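Local coordinates for endo-beta-1,4-xylanase Xyn10C (Pseudomonas cellulosa, PDB 1GNY), which cleaves internal linkages of the xylan backbone with its catalytic domain and, through the family 15 carbohydrate-binding module described here, binds xylan and xylooligosaccharides, at residues F35-G41 and I130-P136; L54-A60 and L108-E114. All blocks are in the same frame, centred on the assembly; numbering follows the deposited sequence.

Contact 1 of 2, residues F35-G41 and I130-P136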
loop_
_atom_site.group_PDB
_atom_site.type_symbol
_atom_site.label_atom_id
_atom_site.label_comp_id
_atom_site.label_asym_id
_atom_site.label_seq_id
_atom_site.Cartn_x
_atom_site.Cartn_y
_atom_site.Cartn_z
ATOM N N PHE A 35 -11.315 -0.051 -2.710
ATOM C CA PHE A 35 -11.414 1.274 -3.322
ATOM C C PHE A 35 -11.681 1.192 -4.834
ATOM O O PHE A 35 -11.322 0.198 -5.508
ATOM C CB PHE A 35 -10.198 2.158 -3.010
ATOM C CG PHE A 35 -8.910 1.761 -3.691
ATOM C CD1 PHE A 35 -8.046 0.825 -3.088
ATOM C CD2 PHE A 35 -8.498 2.373 -4.865
ATOM C CE1 PHE A 35 -6.871 0.473 -3.682
ATOM C CE2 PHE A 35 -7.299 2.023 -5.462
ATOM C CZ PHE A 35 -6.471 1.078 -4.852
ATOM N N ALA A 36 -12.312 2.255 -5.336
ATOM C CA ALA A 36 -12.524 2.482 -6.765
ATOM C C ALA A 36 -11.237 3.098 -7.358
ATOM O O ALA A 36 -10.762 4.172 -6.934
ATOM C CB ALA A 36 -13.703 3.410 -7.000
ATOM N N ALA A 37 -10.622 2.380 -8.288
ATOM C CA ALA A 37 -9.366 2.803 -8.919
ATOM C C ALA A 37 -9.657 3.813 -10.051
ATOM O O ALA A 37 -9.619 3.502 -11.253
ATOM C CB ALA A 37 -8.597 1.590 -9.440
ATOM N N LEU A 38 -9.976 5.023 -9.631
ATOM C CA LEU A 38 -10.470 6.079 -10.550
ATOM C C LEU A 38 -9.450 6.667 -11.508
ATOM O O LEU A 38 -9.822 7.117 -12.604
ATOM C CB LEU A 38 -11.118 7.221 -9.767
ATOM C CG LEU A 38 -12.346 6.806 -8.946
ATOM C CD1 LEU A 38 -12.728 7.925 -7.975
ATOM C CD2 LEU A 38 -13.510 6.331 -9.800
ATOM N N GLY A 39 -8.205 6.696 -11.106
ATOM C CA GLY A 39 -7.120 7.238 -11.939
ATOM C C GLY A 39 -5.738 7.001 -11.381
ATOM O O GLY A 39 -5.565 6.422 -10.314
ATOM N N ASP A 40 -4.714 7.430 -12.125
ATOM C CA ASP A 40 -3.322 7.320 -11.679
ATOM C C ASP A 40 -3.149 8.032 -10.322
ATOM O O ASP A 40 -3.651 9.147 -10.126
ATOM C CB ASP A 40 -2.374 7.933 -12.734
ATOM C CG ASP A 40 -0.929 7.832 -12.349
ATOM O OD1 ASP A 40 -0.280 6.778 -12.590
ATOM O OD2 ASP A 40 -0.341 8.787 -11.781
ATOM N N GLY A 41 -2.514 7.342 -9.386
ATOM C CA GLY A 41 -2.274 7.859 -8.045
ATOM C C GLY A 41 -3.398 7.705 -7.039
ATOM O O GLY A 41 -3.225 8.138 -5.921
ATOM N N ILE A 130 -1.330 1.325 -0.953
ATOM C CA ILE A 130 -1.237 0.780 -2.326
ATOM C C ILE A 130 -2.045 1.673 -3.246
ATOM O O ILE A 130 -3.127 2.133 -2.879
ATOM C CB ILE A 130 -1.676 -0.723 -2.379
ATOM C CG1 ILE A 130 -1.279 -1.362 -3.722
ATOM C CG2 ILE A 130 -3.134 -0.890 -2.008
ATOM C CD1 ILE A 130 -1.512 -2.900 -3.755
ATOM N N GLN A 131 -1.530 1.917 -4.445
ATOM C CA GLN A 131 -2.180 2.820 -5.398
ATOM C C GLN A 131 -2.087 2.302 -6.834
ATOM O O GLN A 131 -1.144 1.549 -7.158
ATOM C CB GLN A 131 -1.606 4.249 -5.320
ATOM C CG GLN A 131 -0.101 4.337 -5.674
ATOM C CD GLN A 131 0.461 5.759 -5.526
ATOM O OE1 GLN A 131 -0.261 6.660 -5.067
ATOM N NE2 GLN A 131 1.746 5.962 -5.932
ATOM N N ALA A 132 -3.036 2.709 -7.644
ATOM C CA ALA A 132 -3.047 2.356 -9.051
ATOM C C ALA A 132 -2.127 3.313 -9.813
ATOM O O ALA A 132 -2.031 4.495 -9.488
ATOM C CB ALA A 132 -4.452 2.444 -9.591
ATOM N N LYS A 133 -1.484 2.798 -10.850
ATOM C CA LYS A 133 -0.639 3.615 -11.730
ATOM C C LYS A 133 -0.970 3.296 -13.193
ATOM O O LYS A 133 -1.007 2.131 -13.574
ATOM C CB LYS A 133 0.856 3.359 -11.523
ATOM C CG LYS A 133 1.419 3.566 -10.102
ATOM C CD LYS A 133 1.434 4.982 -9.712
ATOM C CE LYS A 133 2.637 5.783 -10.261
ATOM N NZ LYS A 133 2.182 7.259 -10.223
ATOM N N GLY A 134 -1.125 4.341 -13.987
ATOM C CA GLY A 134 -1.426 4.247 -15.414
ATOM C C GLY A 134 -2.783 4.852 -15.749
ATOM O O GLY A 134 -3.034 5.990 -15.412
ATOM N N THR A 135 -3.628 4.105 -16.463
ATOM C CA THR A 135 -4.983 4.516 -16.774
ATOM C C THR A 135 -5.975 3.451 -16.252
ATOM O O THR A 135 -6.527 2.679 -17.012
ATOM C CB THR A 135 -5.134 4.740 -18.331
ATOM O OG1 THR A 135 -4.118 5.661 -18.795
ATOM C CG2 THR A 135 -6.436 5.400 -18.663
ATOM N N PRO A 136 -6.171 3.387 -14.934
ATOM C CA PRO A 136 -6.972 2.313 -14.335
ATOM C C PRO A 136 -8.473 2.442 -14.453
ATOM O O PRO A 136 -9.031 3.489 -14.827
ATOM C CB PRO A 136 -6.596 2.408 -12.840
ATOM C CG PRO A 136 -6.291 3.835 -12.643
ATOM C CD PRO A 136 -5.640 4.294 -13.901
HETATM O O HOH W 1 -11.620 4.704 -14.355
HETATM O O HOH W 2 -5.281 8.264 -14.855
#
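D40 reaches across to the end of strand 126-133 with its carboxylate. D40 OD1 takes the amide N of G134 at 2.9 Å through its anti lone pair, 161° at the hydrogen. CG of D40 stands opposite the backbone N (chi1 -179°), which carries the carboxylate to this turn. Bent at chi2 and chi3, K133 crosses the D40 side chain at a slant, K133 NZ lying 3.3 Å from D40 OD2 in a salt bridge of weak hydrogen bonds. An alanine in place of D40 would probably leave the G134 amide without this acceptor and the K133 ammonium without its mate. G41 N bonds to A132 O (2.9 Å), and a water accepts from D40 N and donates to G134 O. Q131 OE1 and G41 O stand close without a bond between them; S18 OG is hydrogen-bonded to the first and weakly to the second, and Q131 NE2 to Q77 OE1. CG of P136 packs against G39. The contact joins the loop after strand 32-36 to strand 126-133 beside the xylan site, the K133 side chain about 5 Å from a bound xylose, with F69 of helix 67-72 against A37, A132 and P136, and I140 of strand 139-149 against F35.

Contact 2 of 2, residues L54-A60 and L108-E114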
loop_
_atom_site.group_PDB
_atom_site.type_symbol
_atom_site.label_atom_id
_atom_site.label_comp_id
_atom_site.label_asym_id
_atom_site.label_seq_id
_atom_site.Cartn_x
_atom_site.Cartn_y
_atom_site.Cartn_z
ATOM N N LEU A 54 11.604 1.115 10.316
ATOM C CA LEU A 54 11.097 0.470 9.093
ATOM C C LEU A 54 12.127 0.166 8.001
ATOM O O LEU A 54 11.791 -0.490 7.014
ATOM C CB LEU A 54 9.912 1.277 8.523
ATOM C CG LEU A 54 8.588 1.041 9.212
ATOM C CD1 LEU A 54 7.588 2.164 8.819
ATOM C CD2 LEU A 54 7.992 -0.345 8.946
ATOM N N GLU A 55 13.377 0.574 8.185
ATOM C CA GLU A 55 14.389 0.245 7.165
ATOM C C GLU A 55 14.590 -1.266 7.136
ATOM O O GLU A 55 14.664 -1.903 8.193
ATOM C CB GLU A 55 15.706 0.982 7.431
ATOM C CG GLU A 55 15.641 2.476 7.178
ATOM C CD GLU A 55 15.451 2.826 5.697
ATOM O OE1 GLU A 55 15.794 1.977 4.831
ATOM O OE2 GLU A 55 14.954 3.933 5.418
ATOM N N ASP A 56 14.631 -1.836 5.920
ATOM C CA ASP A 56 14.754 -3.294 5.685
ATOM C C ASP A 56 13.493 -4.098 6.090
ATOM O O ASP A 56 13.499 -5.325 6.092
ATOM C CB ASP A 56 16.040 -3.867 6.323
ATOM C CG ASP A 56 17.305 -3.228 5.760
ATOM O OD1 ASP A 56 17.418 -3.056 4.539
ATOM O OD2 ASP A 56 18.237 -2.844 6.474
ATOM N N ALA A 57 12.385 -3.402 6.344
ATOM C CA ALA A 57 11.110 -4.065 6.636
ATOM C C ALA A 57 10.489 -4.566 5.331
ATOM O O ALA A 57 10.718 -3.989 4.269
ATOM C CB ALA A 57 10.133 -3.121 7.330
ATOM N N VAL A 58 9.722 -5.636 5.428
ATOM C CA VAL A 58 8.991 -6.216 4.287
ATOM C C VAL A 58 7.490 -6.066 4.497
ATOM O O VAL A 58 6.956 -6.570 5.479
ATOM C CB VAL A 58 9.326 -7.694 4.070
ATOM C CG1 VAL A 58 8.561 -8.256 2.891
ATOM C CG2 VAL A 58 10.835 -7.825 3.858
ATOM N N ILE A 59 6.833 -5.370 3.574
ATOM C CA ILE A 59 5.373 -5.214 3.557
ATOM C C ILE A 59 4.802 -6.296 2.647
ATOM O O ILE A 59 5.228 -6.408 1.480
ATOM C CB ILE A 59 4.972 -3.810 3.018
ATOM C CG1 ILE A 59 5.638 -2.702 3.839
ATOM C CG2 ILE A 59 3.455 -3.635 3.000
ATOM C CD1 ILE A 59 5.630 -1.369 3.142
ATOM N N ALA A 60 3.874 -7.082 3.159
ATOM C CA ALA A 60 3.197 -8.102 2.331
ATOM C C ALA A 60 1.699 -7.827 2.357
ATOM O O ALA A 60 1.095 -7.773 3.442
ATOM C CB ALA A 60 3.491 -9.489 2.834
ATOM N N LEU A 108 1.331 -9.491 -2.807
ATOM C CA LEU A 108 2.297 -8.520 -3.305
ATOM C C LEU A 108 3.193 -8.064 -2.163
ATOM O O LEU A 108 2.733 -7.864 -1.051
ATOM C CB LEU A 108 1.586 -7.311 -3.895
ATOM C CG LEU A 108 0.611 -7.621 -5.033
ATOM C CD1 LEU A 108 -0.036 -6.356 -5.527
ATOM C CD2 LEU A 108 1.287 -8.340 -6.192
ATOM N N THR A 109 4.484 -7.937 -2.447
ATOM C CA THR A 109 5.450 -7.563 -1.422
ATOM C C THR A 109 6.297 -6.359 -1.817
ATOM O O THR A 109 6.495 -6.046 -3.015
ATOM C CB THR A 109 6.346 -8.738 -0.976
ATOM O OG1 THR A 109 7.262 -9.069 -2.026
ATOM C CG2 THR A 109 5.584 -10.004 -0.695
ATOM N N CYS A 110 6.805 -5.685 -0.785
ATOM C CA CYS A 110 7.592 -4.482 -0.952
ATOM C C CYS A 110 8.588 -4.362 0.168
ATOM O O CYS A 110 8.204 -4.375 1.332
ATOM C CB CYS A 110 6.691 -3.239 -0.934
ATOM S SG CYS A 110 7.561 -1.674 -1.112
ATOM N N THR A 111 9.866 -4.291 -0.177
ATOM C CA THR A 111 10.928 -4.091 0.830
ATOM C C THR A 111 11.291 -2.600 0.925
ATOM O O THR A 111 11.613 -1.954 -0.080
ATOM C CB THR A 111 12.193 -4.893 0.507
ATOM O OG1 THR A 111 11.913 -6.289 0.571
ATOM C CG2 THR A 111 13.260 -4.711 1.559
ATOM N N ILE A 112 11.246 -2.066 2.138
ATOM C CA ILE A 112 11.654 -0.678 2.383
ATOM C C ILE A 112 13.178 -0.658 2.543
ATOM O O ILE A 112 13.721 -1.323 3.412
ATOM C CB ILE A 112 10.974 -0.088 3.659
ATOM C CG1 ILE A 112 9.451 -0.003 3.477
ATOM C CG2 ILE A 112 11.584 1.271 4.003
ATOM C CD1 ILE A 112 8.642 0.315 4.786
ATOM N N ASP A 113 13.859 0.100 1.699
ATOM C CA ASP A 113 15.322 0.205 1.740
ATOM C C ASP A 113 15.783 1.543 1.117
ATOM O O ASP A 113 15.936 1.648 -0.104
ATOM C CB ASP A 113 15.941 -0.977 0.999
ATOM C CG ASP A 113 17.473 -0.982 1.035
ATOM O OD1 ASP A 113 18.097 -0.238 1.825
ATOM O OD2 ASP A 113 18.135 -1.718 0.268
ATOM N N GLU A 114 15.969 2.544 1.970
ATOM C CA GLU A 114 16.452 3.872 1.573
ATOM C C GLU A 114 17.902 4.065 2.030
ATOM O O GLU A 114 18.276 3.733 3.152
ATOM C CB GLU A 114 15.556 4.987 2.110
ATOM C CG GLU A 114 14.163 5.020 1.462
ATOM C CD GLU A 114 14.210 5.471 0.007
ATOM O OE1 GLU A 114 14.475 6.660 -0.253
ATOM O OE2 GLU A 114 14.005 4.619 -0.884
HETATM O O HOH W 3 18.070 0.784 4.368
HETATM O O HOH W 4 19.840 -2.708 3.433
#
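I59 and C110 form a hydrogen-bonded antiparallel pair: I59 N reaches C110 O at 2.8 Å, and C110 N returns to I59 O at 2.9 Å. V58 with T111 and A60 with T109 are the non-hydrogen-bonded pairs beside it, their side chains on the other face of the sheet. Beyond the strand the ladder goes on, I112 N bonded to A57 O and D56 N to I112 O, the latter more bent, at 135°. I112 packs its side chain between L54 and I59: its CD1 meets CD1 of I59 at 3.8 Å and CB of L54 at 4.1 Å. The type II turn L54-A57, closed by A57 N on L54 O, sets E55 in place. Bent at chi2 (-67°), E55 swings its carboxylate back, and E55 OE1 accepts E114 N at 2.9 Å through the syn lone pair, nearly straight at 167°. E55 OE2 takes the backbone N of F119, whose side chain covers L54 and I112. Farther out, I59 and C110 face I78, and I59 also V128, of the other sheet, so this strand pair lines the interior between two sheets; a disulfide ties C110 to C93. E114 OE1 holds a salt bridge with K118, while its OE2 lies near E90 OE1, a like charge. D113 OD1 also has like charges nearby, D56 OD1 at 4.0 Å and E55 OE1 at 4.4 Å. The closeness of D56 and D113 probably raises their proton affinity a little, whereas two backbone N-H groups would favour the charged form of E55.

The two contacts lie on opposite sides of the centre of the binding module, their centres 21 Å apart, and contact 2 is nested along the chain within the loop closed by contact 1. Strands 32-36 of contact 1 and 58-65 and 106-111 of contact 2 belong to one antiparallel sheet, in which strand 139-149 pairs with both 32-36 and 58-65. Strand 126-133 brings contact 1 into the five-stranded sheet as well. The contacts meet where CD1 of I130 lies 4.2 Å from CD1 of L108. Both approach the bound xylan fragment, the side chains of K133 and E114 about 5 and 7 Å from a xylose, and together they tie up a two-sheet module that carries the xylan site.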